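Local coordinates for development-specific protein S (Myxococcus xanthus, PDB 1NPS) that assembles in a calcium-dependent manner on the surface of myxospores as a spore coat protein, this chain being its N-terminal domain, which binds two calcium ions, at residues 5-10 against 35-40; 14-19 against 31-36; 21-26 against 81-86. One frame throughout, in Å; residues are numbered along the deposited sequence.

Contact 1 (5-10 against 35-40); sequences VFYNED and NNTISS. With CA (calcium ion), chain B; CA (calcium ion), chain C.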
ATOM      1  N   VAL A   5       2.298  -1.009   5.500  1.00  4.73           N
ATOM      2  CA  VAL A   5       3.163  -0.369   4.518  1.00  5.26           C
ATOM      3  C   VAL A   5       4.404   0.214   5.178  1.00  5.42           C
ATOM      4  O   VAL A   5       4.313   0.851   6.234  1.00  6.76           O
ATOM      5  CB  VAL A   5       2.398   0.732   3.739  1.00  5.02           C
ATOM      6  CG1 VAL A   5       1.223   0.107   2.975  1.00  5.21           C
ATOM      7  CG2 VAL A   5       1.901   1.818   4.687  1.00  4.78           C
ATOM      8  N   PHE A   6       5.550   0.051   4.522  1.00  6.14           N
ATOM      9  CA  PHE A   6       6.829   0.523   5.060  1.00  6.15           C
ATOM     10  C   PHE A   6       7.486   1.589   4.190  1.00  7.04           C
ATOM     11  O   PHE A   6       7.317   1.597   2.961  1.00  6.30           O
ATOM     12  CB  PHE A   6       7.795  -0.659   5.234  1.00  5.37           C
ATOM     13  CG  PHE A   6       7.340  -1.670   6.246  1.00  5.48           C
ATOM     14  CD1 PHE A   6       6.456  -2.684   5.887  1.00  5.69           C
ATOM     15  CD2 PHE A   6       7.775  -1.591   7.571  1.00  6.29           C
ATOM     16  CE1 PHE A   6       6.008  -3.608   6.828  1.00  5.96           C
ATOM     17  CE2 PHE A   6       7.338  -2.503   8.510  1.00  5.10           C
ATOM     18  CZ  PHE A   6       6.447  -3.515   8.140  1.00  5.90           C
ATOM     19  N   TYR A   7       8.208   2.512   4.827  1.00  8.00           N
ATOM     20  CA  TYR A   7       8.892   3.572   4.081  1.00  9.86           C
ATOM     21  C   TYR A   7      10.100   3.096   3.281  1.00  8.98           C
ATOM     22  O   TYR A   7      10.406   3.668   2.227  1.00  7.96           O
ATOM     23  CB  TYR A   7       9.276   4.729   5.001  1.00 14.43           C
ATOM     24  CG  TYR A   7       8.206   5.799   5.088  1.00 18.72           C
ATOM     25  CD1 TYR A   7       6.843   5.460   5.076  1.00 20.51           C
ATOM     26  CD2 TYR A   7       8.552   7.149   5.154  1.00 19.96           C
ATOM     27  CE1 TYR A   7       5.855   6.441   5.125  1.00 21.04           C
ATOM     28  CE2 TYR A   7       7.573   8.140   5.202  1.00 21.60           C
ATOM     29  CZ  TYR A   7       6.226   7.780   5.186  1.00 22.36           C
ATOM     30  OH  TYR A   7       5.258   8.762   5.217  1.00 21.62           O
ATOM     31  N   ASN A   8      10.755   2.038   3.755  1.00  7.82           N
ATOM     32  CA  ASN A   8      11.919   1.463   3.079  1.00  8.45           C
ATOM     33  C   ASN A   8      11.680  -0.001   2.718  1.00  8.53           C
ATOM     34  O   ASN A   8      10.751  -0.638   3.231  1.00  7.02           O
ATOM     35  CB  ASN A   8      13.178   1.574   3.946  1.00 11.24           C
ATOM     36  CG  ASN A   8      13.554   3.015   4.260  1.00 12.94           C
ATOM     37  OD1 ASN A   8      13.838   3.353   5.408  1.00 16.57           O
ATOM     38  ND2 ASN A   8      13.544   3.873   3.243  1.00 16.45           N
ATOM     39  N   GLU A   9      12.489  -0.512   1.794  1.00  7.52           N
ATOM     40  CA  GLU A   9      12.392  -1.903   1.350  1.00  8.49           C
ATOM     41  C   GLU A   9      12.716  -2.916   2.461  1.00  8.15           C
ATOM     42  O   GLU A   9      13.259  -2.562   3.503  1.00  6.45           O
ATOM     43  CB  GLU A   9      13.303  -2.135   0.132  1.00  9.24           C
ATOM     44  CG  GLU A   9      12.848  -1.383  -1.124  1.00 10.92           C
ATOM     45  CD  GLU A   9      13.630  -1.732  -2.382  1.00 12.21           C
ATOM     46  OE1 GLU A   9      14.794  -2.169  -2.289  1.00 13.30           O
ATOM     47  OE2 GLU A   9      13.073  -1.558  -3.484  1.00 14.81           O
ATOM     48  N   ASP A  10      12.357  -4.178   2.224  1.00  9.51           N
ATOM     49  CA  ASP A  10      12.602  -5.269   3.173  1.00 10.32           C
ATOM     50  C   ASP A  10      11.976  -5.022   4.537  1.00  9.11           C
ATOM     51  O   ASP A  10      12.546  -5.365   5.555  1.00  6.92           O
ATOM     52  CB  ASP A  10      14.109  -5.518   3.328  1.00 14.04           C
ATOM     53  CG  ASP A  10      14.790  -5.842   2.004  1.00 18.08           C
ATOM     54  OD1 ASP A  10      14.166  -6.512   1.151  1.00 20.84           O
ATOM     55  OD2 ASP A  10      15.950  -5.427   1.816  1.00 19.72           O
ATOM     56  N   ASN A  35       2.960  10.944   0.416  1.00  9.49           N
ATOM     57  CA  ASN A  35       2.854  10.555  -0.980  1.00  7.86           C
ATOM     58  C   ASN A  35       4.170   9.986  -1.523  1.00  7.82           C
ATOM     59  O   ASN A  35       5.263  10.469  -1.178  1.00  7.68           O
ATOM     60  CB  ASN A  35       2.440  11.763  -1.801  1.00  7.18           C
ATOM     61  CG  ASN A  35       2.216  11.422  -3.239  1.00  6.58           C
ATOM     62  OD1 ASN A  35       1.379  10.579  -3.565  1.00  5.82           O
ATOM     63  ND2 ASN A  35       2.968  12.075  -4.121  1.00  6.35           N
ATOM     64  N   ASN A  36       4.055   8.993  -2.401  1.00  8.22           N
ATOM     65  CA  ASN A  36       5.205   8.335  -3.033  1.00  8.18           C
ATOM     66  C   ASN A  36       6.327   8.003  -2.039  1.00  7.63           C
ATOM     67  O   ASN A  36       7.470   8.442  -2.231  1.00  7.82           O
ATOM     68  CB  ASN A  36       5.800   9.209  -4.162  1.00  8.78           C
ATOM     69  CG  ASN A  36       4.793   9.588  -5.254  1.00  8.28           C
ATOM     70  OD1 ASN A  36       3.786   8.918  -5.473  1.00  6.99           O
ATOM     71  ND2 ASN A  36       5.099  10.669  -5.970  1.00  8.88           N
ATOM     72  N   THR A  37       6.028   7.266  -0.972  1.00  8.14           N
ATOM     73  CA  THR A  37       7.067   6.911   0.002  1.00  7.22           C
ATOM     74  C   THR A  37       7.139   5.418   0.297  1.00  6.86           C
ATOM     75  O   THR A  37       8.185   4.907   0.728  1.00  8.54           O
ATOM     76  CB  THR A  37       6.917   7.672   1.353  1.00  7.31           C
ATOM     77  OG1 THR A  37       5.622   7.425   1.918  1.00  9.12           O
ATOM     78  CG2 THR A  37       7.144   9.175   1.172  1.00  7.05           C
ATOM     79  N   ILE A  38       6.052   4.708   0.030  1.00  6.64           N
ATOM     80  CA  ILE A  38       5.981   3.275   0.281  1.00  5.34           C
ATOM     81  C   ILE A  38       7.010   2.484  -0.529  1.00  5.57           C
ATOM     82  O   ILE A  38       7.173   2.693  -1.727  1.00  5.84           O
ATOM     83  CB  ILE A  38       4.564   2.764   0.015  1.00  5.55           C
ATOM     84  CG1 ILE A  38       3.603   3.447   0.987  1.00  5.47           C
ATOM     85  CG2 ILE A  38       4.511   1.261   0.134  1.00  4.59           C
ATOM     86  CD1 ILE A  38       2.172   3.052   0.789  1.00  7.15           C
ATOM     87  N   SER A  39       7.731   1.595   0.149  1.00  5.15           N
ATOM     88  CA  SER A  39       8.767   0.804  -0.509  1.00  4.66           C
ATOM     89  C   SER A  39       8.624  -0.703  -0.281  1.00  4.21           C
ATOM     90  O   SER A  39       9.243  -1.513  -0.974  1.00  6.22           O
ATOM     91  CB  SER A  39      10.149   1.310  -0.083  1.00  5.02           C
ATOM     92  OG  SER A  39      10.239   2.729  -0.236  1.00  7.18           O
ATOM     93  N   SER A  40       7.799  -1.084   0.680  1.00  4.03           N
ATOM     94  CA  SER A  40       7.553  -2.506   0.942  1.00  4.08           C
ATOM     95  C   SER A  40       6.234  -2.669   1.690  1.00  4.17           C
ATOM     96  O   SER A  40       5.754  -1.726   2.333  1.00  4.45           O
ATOM     97  CB  SER A  40       8.742  -3.184   1.661  1.00  3.30           C
ATOM     98  OG  SER A  40       8.954  -2.726   2.982  1.00  4.77           O
TER
HETATM   99 CA    CA B  90      10.215   4.446   0.340  1.00 16.85          CA
HETATM  100 CA    CA C 145       2.369   8.923  -7.187  1.00 17.16          CA
HETATM  101  O   HOH W   1      10.429  -1.118  -3.666  1.00 10.42           O
HETATM  102  O   HOH W   2      10.956   5.742   0.864  1.00 42.48           O
HETATM  103  O   HOH W   3       2.066   7.532  -6.603  1.00 43.10           O
HETATM  104  O   HOH W   4       1.982  10.489  -7.790  1.00 60.70           O
HETATM  105  O   HOH W   5       3.763   8.848  -8.665  1.00 20.87           O
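Phe6 and Ser40 form an antiparallel hydrogen-bonded strand pair, and just beyond it the two chains close round a calcium ion; the contact joins strand 3-6 to the loop that leads into strand 40-42, in the first Greek key. Phe6 N donates to Ser40 O (2.8 Å), while Phe6 O accepts the N-H of Ser39. Ser39 and Ser40 thus both face Phe6, a classic beta bulge. With the bulge, Ser39 OG binds the calcium ion and Ser40 OG reaches across to Asn8 O. With chi1 at 67°, the Ser40 hydroxyl stands between its own backbone N and carbonyl carbon and donates to Asn8 O (2.8 Å) in the carbonyl plane; it is also hydrogen-bonded to Phe11 N. Calcium is further bound by Tyr7 O, Thr37 O, a water molecule and Asn76 from the second Greek key; the modelled metal-oxygen distances are unusually short and their exact values doubtful. Tyr7 O and Thr37 O come close because both bind the ion, whose charge probably offsets their repulsion.

Thr37 lies over one face of the Tyr7 ring: its CB sits 3.9 Å from the ring centroid, nearly on the normal, a CH-pi contact, with OG1 over the rim. The polar ends of both side chains turn to Glu34, Tyr7 OH to its N and Thr37 OG1 to its O. On the buried side Ile38 CD1 packs on Val5 CB (3.8 Å). Asn36 sends OD1 2.2 Å to the second calcium ion, completed by Gln53, Ser79 and waters. Residues 35-40 fit the N/D-N/D-X-X-S/T-S signature: one motif gives Asn36 to one ion and Thr37 O and Ser39 OG to the other, as in calcium-binding beta/gamma-crystallins.

Contact 2 (14-19 against 31-36); sequences KQVDLP and LGIENN. With CA (calcium ion), chain C.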
ATOM      1  N   LYS A  14       9.689   3.595   8.892  1.00  8.41           N
ATOM      2  CA  LYS A  14       8.345   3.997   9.306  1.00  9.70           C
ATOM      3  C   LYS A  14       7.292   3.048   8.744  1.00  9.29           C
ATOM      4  O   LYS A  14       7.311   2.728   7.558  1.00  8.21           O
ATOM      5  CB  LYS A  14       8.083   5.423   8.821  1.00 10.79           C
ATOM      6  CG  LYS A  14       6.746   6.003   9.207  1.00 14.86           C
ATOM      7  CD  LYS A  14       6.662   7.452   8.754  1.00 17.39           C
ATOM      8  CE  LYS A  14       7.859   8.257   9.273  1.00 21.25           C
ATOM      9  NZ  LYS A  14       7.905   9.678   8.791  1.00 22.64           N
ATOM     10  N   GLN A  15       6.362   2.637   9.599  1.00  8.56           N
ATOM     11  CA  GLN A  15       5.311   1.706   9.211  1.00  8.76           C
ATOM     12  C   GLN A  15       3.924   2.126   9.698  1.00  9.24           C
ATOM     13  O   GLN A  15       3.803   2.776  10.739  1.00  9.99           O
ATOM     14  CB  GLN A  15       5.654   0.311   9.727  1.00  8.87           C
ATOM     15  CG  GLN A  15       5.854   0.212  11.219  1.00  9.13           C
ATOM     16  CD  GLN A  15       6.273  -1.178  11.632  1.00 10.52           C
ATOM     17  OE1 GLN A  15       7.462  -1.465  11.789  1.00 11.11           O
ATOM     18  NE2 GLN A  15       5.298  -2.056  11.806  1.00 12.18           N
ATOM     19  N   VAL A  16       2.893   1.772   8.925  1.00  8.91           N
ATOM     20  CA  VAL A  16       1.496   2.116   9.230  1.00  8.71           C
ATOM     21  C   VAL A  16       0.551   1.015   8.738  1.00  9.15           C
ATOM     22  O   VAL A  16       0.663   0.564   7.594  1.00  9.14           O
ATOM     23  CB  VAL A  16       1.059   3.455   8.510  1.00  9.25           C
ATOM     24  CG1 VAL A  16      -0.428   3.700   8.672  1.00  7.88           C
ATOM     25  CG2 VAL A  16       1.842   4.657   9.034  1.00  8.30           C
ATOM     26  N   ASP A  17      -0.410   0.628   9.571  1.00  8.55           N
ATOM     27  CA  ASP A  17      -1.390  -0.398   9.206  1.00 10.46           C
ATOM     28  C   ASP A  17      -2.593   0.198   8.477  1.00 10.16           C
ATOM     29  O   ASP A  17      -3.028   1.293   8.800  1.00 10.62           O
ATOM     30  CB  ASP A  17      -1.917  -1.120  10.452  1.00 11.90           C
ATOM     31  CG  ASP A  17      -0.884  -2.005  11.100  1.00 13.67           C
ATOM     32  OD1 ASP A  17       0.048  -2.442  10.402  1.00 14.15           O
ATOM     33  OD2 ASP A  17      -1.018  -2.272  12.311  1.00 17.22           O
ATOM     34  N   LEU A  18      -3.107  -0.514   7.477  1.00  8.72           N
ATOM     35  CA  LEU A  18      -4.284  -0.054   6.738  1.00  9.01           C
ATOM     36  C   LEU A  18      -5.349  -1.136   6.666  1.00  8.37           C
ATOM     37  O   LEU A  18      -5.138  -2.168   6.026  1.00  7.89           O
ATOM     38  CB  LEU A  18      -3.925   0.332   5.301  1.00  9.74           C
ATOM     39  CG  LEU A  18      -3.007   1.531   5.100  1.00 11.72           C
ATOM     40  CD1 LEU A  18      -2.707   1.692   3.619  1.00 10.81           C
ATOM     41  CD2 LEU A  18      -3.687   2.771   5.680  1.00 12.68           C
ATOM     42  N   PRO A  19      -6.492  -0.943   7.353  1.00  7.10           N
ATOM     43  CA  PRO A  19      -7.521  -1.974   7.273  1.00  6.23           C
ATOM     44  C   PRO A  19      -8.190  -1.841   5.895  1.00  6.72           C
ATOM     45  O   PRO A  19      -7.805  -0.987   5.094  1.00  6.66           O
ATOM     46  CB  PRO A  19      -8.462  -1.602   8.426  1.00  6.70           C
ATOM     47  CG  PRO A  19      -8.341  -0.149   8.501  1.00  6.42           C
ATOM     48  CD  PRO A  19      -6.868   0.103   8.318  1.00  6.92           C
ATOM     49  N   LEU A  31      -3.336   9.744   7.552  1.00  8.69           N
ATOM     50  CA  LEU A  31      -2.972   8.569   8.340  1.00  8.19           C
ATOM     51  C   LEU A  31      -1.461   8.473   8.533  1.00  8.27           C
ATOM     52  O   LEU A  31      -0.950   7.481   9.031  1.00  8.53           O
ATOM     53  CB  LEU A  31      -3.522   7.305   7.668  1.00  9.55           C
ATOM     54  CG  LEU A  31      -5.028   7.328   7.384  1.00  8.62           C
ATOM     55  CD1 LEU A  31      -5.460   6.052   6.704  1.00  8.91           C
ATOM     56  CD2 LEU A  31      -5.811   7.520   8.673  1.00 10.47           C
ATOM     57  N   GLY A  32      -0.759   9.540   8.167  1.00  8.57           N
ATOM     58  CA  GLY A  32       0.687   9.580   8.312  1.00  8.92           C
ATOM     59  C   GLY A  32       1.513   8.905   7.229  1.00  8.75           C
ATOM     60  O   GLY A  32       2.679   8.565   7.463  1.00  8.26           O
ATOM     61  N   ILE A  33       0.908   8.675   6.065  1.00  8.22           N
ATOM     62  CA  ILE A  33       1.589   8.036   4.942  1.00  8.05           C
ATOM     63  C   ILE A  33       1.798   9.068   3.854  1.00  9.06           C
ATOM     64  O   ILE A  33       0.869   9.386   3.123  1.00  8.99           O
ATOM     65  CB  ILE A  33       0.759   6.870   4.368  1.00  8.62           C
ATOM     66  CG1 ILE A  33       0.622   5.763   5.418  1.00  9.21           C
ATOM     67  CG2 ILE A  33       1.392   6.343   3.057  1.00  8.46           C
ATOM     68  CD1 ILE A  33      -0.222   4.597   4.971  1.00  8.50           C
ATOM     69  N   GLU A  34       3.009   9.603   3.772  1.00 10.24           N
ATOM     70  CA  GLU A  34       3.338  10.613   2.771  1.00 11.09           C
ATOM     71  C   GLU A  34       3.275  10.064   1.355  1.00  9.79           C
ATOM     72  O   GLU A  34       3.541   8.889   1.109  1.00  8.33           O
ATOM     73  CB  GLU A  34       4.728  11.191   3.032  1.00 14.23           C
ATOM     74  CG  GLU A  34       4.858  11.884   4.366  1.00 18.33           C
ATOM     75  CD  GLU A  34       6.292  11.946   4.836  1.00 20.62           C
ATOM     76  OE1 GLU A  34       7.075  12.719   4.245  1.00 22.91           O
ATOM     77  OE2 GLU A  34       6.638  11.218   5.794  1.00 23.50           O
ATOM     78  N   ASN A  35       2.960  10.944   0.416  1.00  9.49           N
ATOM     79  CA  ASN A  35       2.854  10.555  -0.980  1.00  7.86           C
ATOM     80  C   ASN A  35       4.170   9.986  -1.523  1.00  7.82           C
ATOM     81  O   ASN A  35       5.263  10.469  -1.178  1.00  7.68           O
ATOM     82  CB  ASN A  35       2.440  11.763  -1.801  1.00  7.18           C
ATOM     83  CG  ASN A  35       2.216  11.422  -3.239  1.00  6.58           C
ATOM     84  OD1 ASN A  35       1.379  10.579  -3.565  1.00  5.82           O
ATOM     85  ND2 ASN A  35       2.968  12.075  -4.121  1.00  6.35           N
ATOM     86  N   ASN A  36       4.055   8.993  -2.401  1.00  8.22           N
ATOM     87  CA  ASN A  36       5.205   8.335  -3.033  1.00  8.18           C
ATOM     88  C   ASN A  36       6.327   8.003  -2.039  1.00  7.63           C
ATOM     89  O   ASN A  36       7.470   8.442  -2.231  1.00  7.82           O
ATOM     90  CB  ASN A  36       5.800   9.209  -4.162  1.00  8.78           C
ATOM     91  CG  ASN A  36       4.793   9.588  -5.254  1.00  8.28           C
ATOM     92  OD1 ASN A  36       3.786   8.918  -5.473  1.00  6.99           O
ATOM     93  ND2 ASN A  36       5.099  10.669  -5.970  1.00  8.88           N
TER
HETATM   94 CA    CA C 145       2.369   8.923  -7.187  1.00 17.16          CA
HETATM   95  O   HOH W   3       2.066   7.532  -6.603  1.00 43.10           O
HETATM   96  O   HOH W   4       1.982  10.489  -7.790  1.00 60.70           O
HETATM   97  O   HOH W   5       3.763   8.848  -8.665  1.00 20.87           O
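Val16, Leu18, Leu31 and Ile33 make the apolar part of this contact, where strand 15-18 lies against the loop that follows helix 25-30. Ile33 CD1 is the shared methyl: Val16 CG1 touches it at 3.8 Å, and Leu18 CD2 meets it tip to tip at 4.0 Å. The same Leu18 CD2 also reaches Leu31 CD1 (3.9 Å). Val16 CG1, anti to its own backbone N at chi1 172°, is carried to Ile33 CD1 and at the same time to Leu31 O. With an alanine at Val16, both methyl branches would be gone and Ile33 CD1 would probably lose much of its cover on the strand side. Both segments lie within the first Greek key. Within the loop, Gly32 is the C-prime residue of a Schellman motif, Ile33 N bonding to Leu28 O and Gly32 N to Ala29 O, which ends helix 25-30; at its positive phi a side chain would collide with the carbonyl oxygen of Leu31.

The charged pair is solvent-exposed. Lys14, bent at chi3, swings NZ to Glu34 OE2 for a long salt bridge of 3.6 Å, the two side chains crossing at about a right angle; OE2 has a further hydrogen-bond partner beyond the two segments.

Contact 3 (21-26 against 81-86); sequences GNYTRA and IRVISV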
ATOM      1  N   GLY A  21     -10.425  -0.823   2.864  1.00  4.19           N
ATOM      2  CA  GLY A  21     -11.032   0.450   2.546  1.00  4.41           C
ATOM      3  C   GLY A  21     -10.353   1.063   1.346  1.00  4.75           C
ATOM      4  O   GLY A  21      -9.396   0.509   0.806  1.00  5.47           O
ATOM      5  N   ASN A  22     -10.812   2.241   0.961  1.00  5.45           N
ATOM      6  CA  ASN A  22     -10.240   2.951  -0.177  1.00  6.64           C
ATOM      7  C   ASN A  22      -9.531   4.178   0.364  1.00  6.78           C
ATOM      8  O   ASN A  22     -10.075   4.901   1.184  1.00  7.84           O
ATOM      9  CB  ASN A  22     -11.344   3.362  -1.140  1.00  7.17           C
ATOM     10  CG  ASN A  22     -12.263   2.227  -1.464  1.00  7.49           C
ATOM     11  OD1 ASN A  22     -11.829   1.201  -1.969  1.00  7.55           O
ATOM     12  ND2 ASN A  22     -13.548   2.395  -1.165  1.00  9.64           N
ATOM     13  N   TYR A  23      -8.291   4.378  -0.065  1.00  6.97           N
ATOM     14  CA  TYR A  23      -7.496   5.504   0.417  1.00  5.86           C
ATOM     15  C   TYR A  23      -6.919   6.395  -0.676  1.00  5.52           C
ATOM     16  O   TYR A  23      -6.059   5.965  -1.445  1.00  5.48           O
ATOM     17  CB  TYR A  23      -6.345   4.987   1.286  1.00  5.43           C
ATOM     18  CG  TYR A  23      -6.801   4.090   2.407  1.00  6.36           C
ATOM     19  CD1 TYR A  23      -7.246   4.631   3.614  1.00  7.38           C
ATOM     20  CD2 TYR A  23      -6.812   2.705   2.255  1.00  5.16           C
ATOM     21  CE1 TYR A  23      -7.694   3.814   4.646  1.00  7.76           C
ATOM     22  CE2 TYR A  23      -7.256   1.878   3.274  1.00  5.36           C
ATOM     23  CZ  TYR A  23      -7.697   2.436   4.474  1.00  6.79           C
ATOM     24  OH  TYR A  23      -8.135   1.630   5.500  1.00  4.00           O
ATOM     25  N   THR A  24      -7.371   7.641  -0.722  1.00  5.45           N
ATOM     26  CA  THR A  24      -6.847   8.600  -1.688  1.00  6.21           C
ATOM     27  C   THR A  24      -5.552   9.177  -1.102  1.00  6.76           C
ATOM     28  O   THR A  24      -5.172   8.850   0.039  1.00  6.51           O
ATOM     29  CB  THR A  24      -7.833   9.761  -1.947  1.00  6.86           C
ATOM     30  OG1 THR A  24      -7.996  10.530  -0.753  1.00  4.91           O
ATOM     31  CG2 THR A  24      -9.188   9.228  -2.416  1.00  8.20           C
ATOM     32  N   ARG A  25      -4.873  10.008  -1.890  1.00  5.27           N
ATOM     33  CA  ARG A  25      -3.622  10.648  -1.476  1.00  5.40           C
ATOM     34  C   ARG A  25      -3.808  11.449  -0.190  1.00  5.11           C
ATOM     35  O   ARG A  25      -3.007  11.348   0.736  1.00  4.47           O
ATOM     36  CB  ARG A  25      -3.088  11.547  -2.603  1.00  3.98           C
ATOM     37  CG  ARG A  25      -1.782  12.237  -2.298  1.00  4.28           C
ATOM     38  CD  ARG A  25      -1.275  13.031  -3.499  1.00  5.89           C
ATOM     39  NE  ARG A  25      -0.183  13.939  -3.135  1.00  7.38           N
ATOM     40  CZ  ARG A  25       0.723  14.421  -3.987  1.00  7.88           C
ATOM     41  NH1 ARG A  25       0.682  14.088  -5.274  1.00  6.58           N
ATOM     42  NH2 ARG A  25       1.685  15.223  -3.548  1.00  6.93           N
ATOM     43  N   ALA A  26      -4.874  12.237  -0.136  1.00  4.29           N
ATOM     44  CA  ALA A  26      -5.173  13.045   1.044  1.00  4.73           C
ATOM     45  C   ALA A  26      -5.517  12.172   2.269  1.00  4.00           C
ATOM     46  O   ALA A  26      -5.141  12.508   3.390  1.00  4.41           O
ATOM     47  CB  ALA A  26      -6.312  14.004   0.736  1.00  6.36           C
ATOM     48  N   ILE A  81      -4.528   3.899  -2.645  1.00  4.53           N
ATOM     49  CA  ILE A  81      -4.556   2.461  -2.345  1.00  4.94           C
ATOM     50  C   ILE A  81      -5.975   1.960  -2.010  1.00  4.80           C
ATOM     51  O   ILE A  81      -6.765   2.670  -1.380  1.00  4.95           O
ATOM     52  CB  ILE A  81      -3.673   2.129  -1.067  1.00  6.60           C
ATOM     53  CG1 ILE A  81      -2.242   2.660  -1.215  1.00  6.57           C
ATOM     54  CG2 ILE A  81      -3.634   0.625  -0.799  1.00  6.29           C
ATOM     55  CD1 ILE A  81      -1.388   2.517   0.062  1.00  3.21           C
ATOM     56  N   ARG A  82      -6.288   0.742  -2.449  1.00  4.14           N
ATOM     57  CA  ARG A  82      -7.568   0.095  -2.136  1.00  3.89           C
ATOM     58  C   ARG A  82      -7.193  -1.218  -1.441  1.00  3.84           C
ATOM     59  O   ARG A  82      -6.440  -2.023  -1.991  1.00  4.20           O
ATOM     60  CB  ARG A  82      -8.387  -0.204  -3.403  1.00  3.31           C
ATOM     61  CG  ARG A  82      -8.814   1.036  -4.198  1.00  5.33           C
ATOM     62  CD  ARG A  82      -9.796   0.699  -5.323  1.00  7.52           C
ATOM     63  NE  ARG A  82     -10.926  -0.070  -4.811  1.00  9.98           N
ATOM     64  CZ  ARG A  82     -11.534  -1.062  -5.454  1.00 12.39           C
ATOM     65  NH1 ARG A  82     -11.170  -1.398  -6.685  1.00 12.32           N
ATOM     66  NH2 ARG A  82     -12.537  -1.700  -4.866  1.00 13.33           N
ATOM     67  N   VAL A  83      -7.591  -1.374  -0.188  1.00  4.58           N
ATOM     68  CA  VAL A  83      -7.298  -2.596   0.558  1.00  3.94           C
ATOM     69  C   VAL A  83      -8.583  -3.397   0.511  1.00  4.71           C
ATOM     70  O   VAL A  83      -9.627  -2.927   0.943  1.00  4.65           O
ATOM     71  CB  VAL A  83      -6.861  -2.281   2.008  1.00  3.46           C
ATOM     72  CG1 VAL A  83      -6.580  -3.576   2.781  1.00  2.02           C
ATOM     73  CG2 VAL A  83      -5.613  -1.372   1.982  1.00  3.18           C
ATOM     74  N   ILE A  84      -8.502  -4.618   0.007  1.00  5.87           N
ATOM     75  CA  ILE A  84      -9.699  -5.419  -0.161  1.00  7.84           C
ATOM     76  C   ILE A  84      -9.696  -6.775   0.536  1.00  8.76           C
ATOM     77  O   ILE A  84      -8.741  -7.526   0.406  1.00  8.49           O
ATOM     78  CB  ILE A  84      -9.951  -5.624  -1.684  1.00  7.97           C
ATOM     79  CG1 ILE A  84      -9.904  -4.268  -2.405  1.00  7.18           C
ATOM     80  CG2 ILE A  84     -11.292  -6.297  -1.906  1.00  9.64           C
ATOM     81  CD1 ILE A  84      -9.590  -4.340  -3.863  1.00  7.46           C
ATOM     82  N   SER A  85     -10.780  -7.080   1.252  1.00 11.42           N
ATOM     83  CA  SER A  85     -10.953  -8.360   1.950  1.00 14.62           C
ATOM     84  C   SER A  85     -11.205  -9.493   0.954  1.00 17.22           C
ATOM     85  O   SER A  85     -12.115  -9.419   0.132  1.00 16.59           O
ATOM     86  CB  SER A  85     -12.156  -8.311   2.888  1.00 14.10           C
ATOM     87  OG  SER A  85     -12.075  -7.224   3.777  1.00 18.13           O
ATOM     88  N   VAL A  86     -10.420 -10.559   1.067  1.00 20.06           N
ATOM     89  CA  VAL A  86     -10.539 -11.733   0.210  1.00 23.60           C
ATOM     90  C   VAL A  86     -10.699 -12.857   1.227  1.00 26.79           C
ATOM     91  O   VAL A  86      -9.765 -13.602   1.491  1.00 27.24           O
ATOM     92  CB  VAL A  86      -9.251 -11.946  -0.607  1.00 23.27           C
ATOM     93  CG1 VAL A  86      -9.411 -13.115  -1.558  1.00 25.09           C
ATOM     94  CG2 VAL A  86      -8.897 -10.682  -1.372  1.00 23.87           C
TER
HETATM   95  O   HOH W   6     -11.709  -1.670  -0.714  1.00 17.95           O
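Asn22 and Arg82 stand side by side on one face of a two-strand antiparallel pairing, strand 21-23 against strand 80-85, while Tyr23, Ile81 and Val83 occupy the other. Around the Asn22-Arg82 pair, which is non-hydrogen-bonded in its backbone, Gly21 and Val83 exchange two N-H...O bonds, Val83 N to Gly21 O being 2.8 Å. Tyr23 and Ile81 do the same, with Tyr23 N to Ile81 O the shorter at 2.6 Å.

Arg82 can be followed outward. Its CB lies 4.0 Å from Asn22 OD1, and CG, anti to the carbonyl carbon at chi1 -63°, runs alongside that oxygen. CD stays beside it, after which the bend at chi3 brings NE round to donate to OD1 (3.2 Å) in a nearly straight bond, N-H...O 166°. Asn22 OD1 lies in the guanidinium plane, yet NE stands above the amide carbonyl plane, the two flat groups being turned 45° apart. At CZ and beyond, one face of the guanidinium carries Ile84 CD1. A water donates to Asn22 OD1 and to Val83 O, giving the amide oxygen a second partner.

On the other face, Tyr23 CE2 meets Val83 CG2 at 3.9 Å, the ring presenting its edge, and the Tyr23 hydroxyl bonds to Pro19 O. Ile81 and Val83 continue inward onto Leu18. The backbone angles of Gly21 would set a CB against the carbonyl oxygen of the residue before, which accounts for glycine here. A strand of the first Greek key added to the edge of the second motif's sheet is the strand exchange that marks the beta/gamma-crystallin domain.

In the fold
Contacts 1 and 2 are neighbours, their centres 9 Å apart: both reach the sheet in which strand 3-6 lies between 15-18 and 40-42, and both use the loop after helix 25-30, sharing Asn35 and Asn36. A backbone bond between Tyr7 N and Lys14 O ties one to the other. Contact 3 belongs to the second sheet, with its centre about 16 Å from that of contact 1 and 11 Å from that of contact 2, and its segments alternate along the chain with those of both. Ile38 of the loop touches Ile81 of strand 80-85. Contacts 1 and 2 thus lie within the first Greek key, while contact 3 fastens it to the second, whose residues complete both calcium sites.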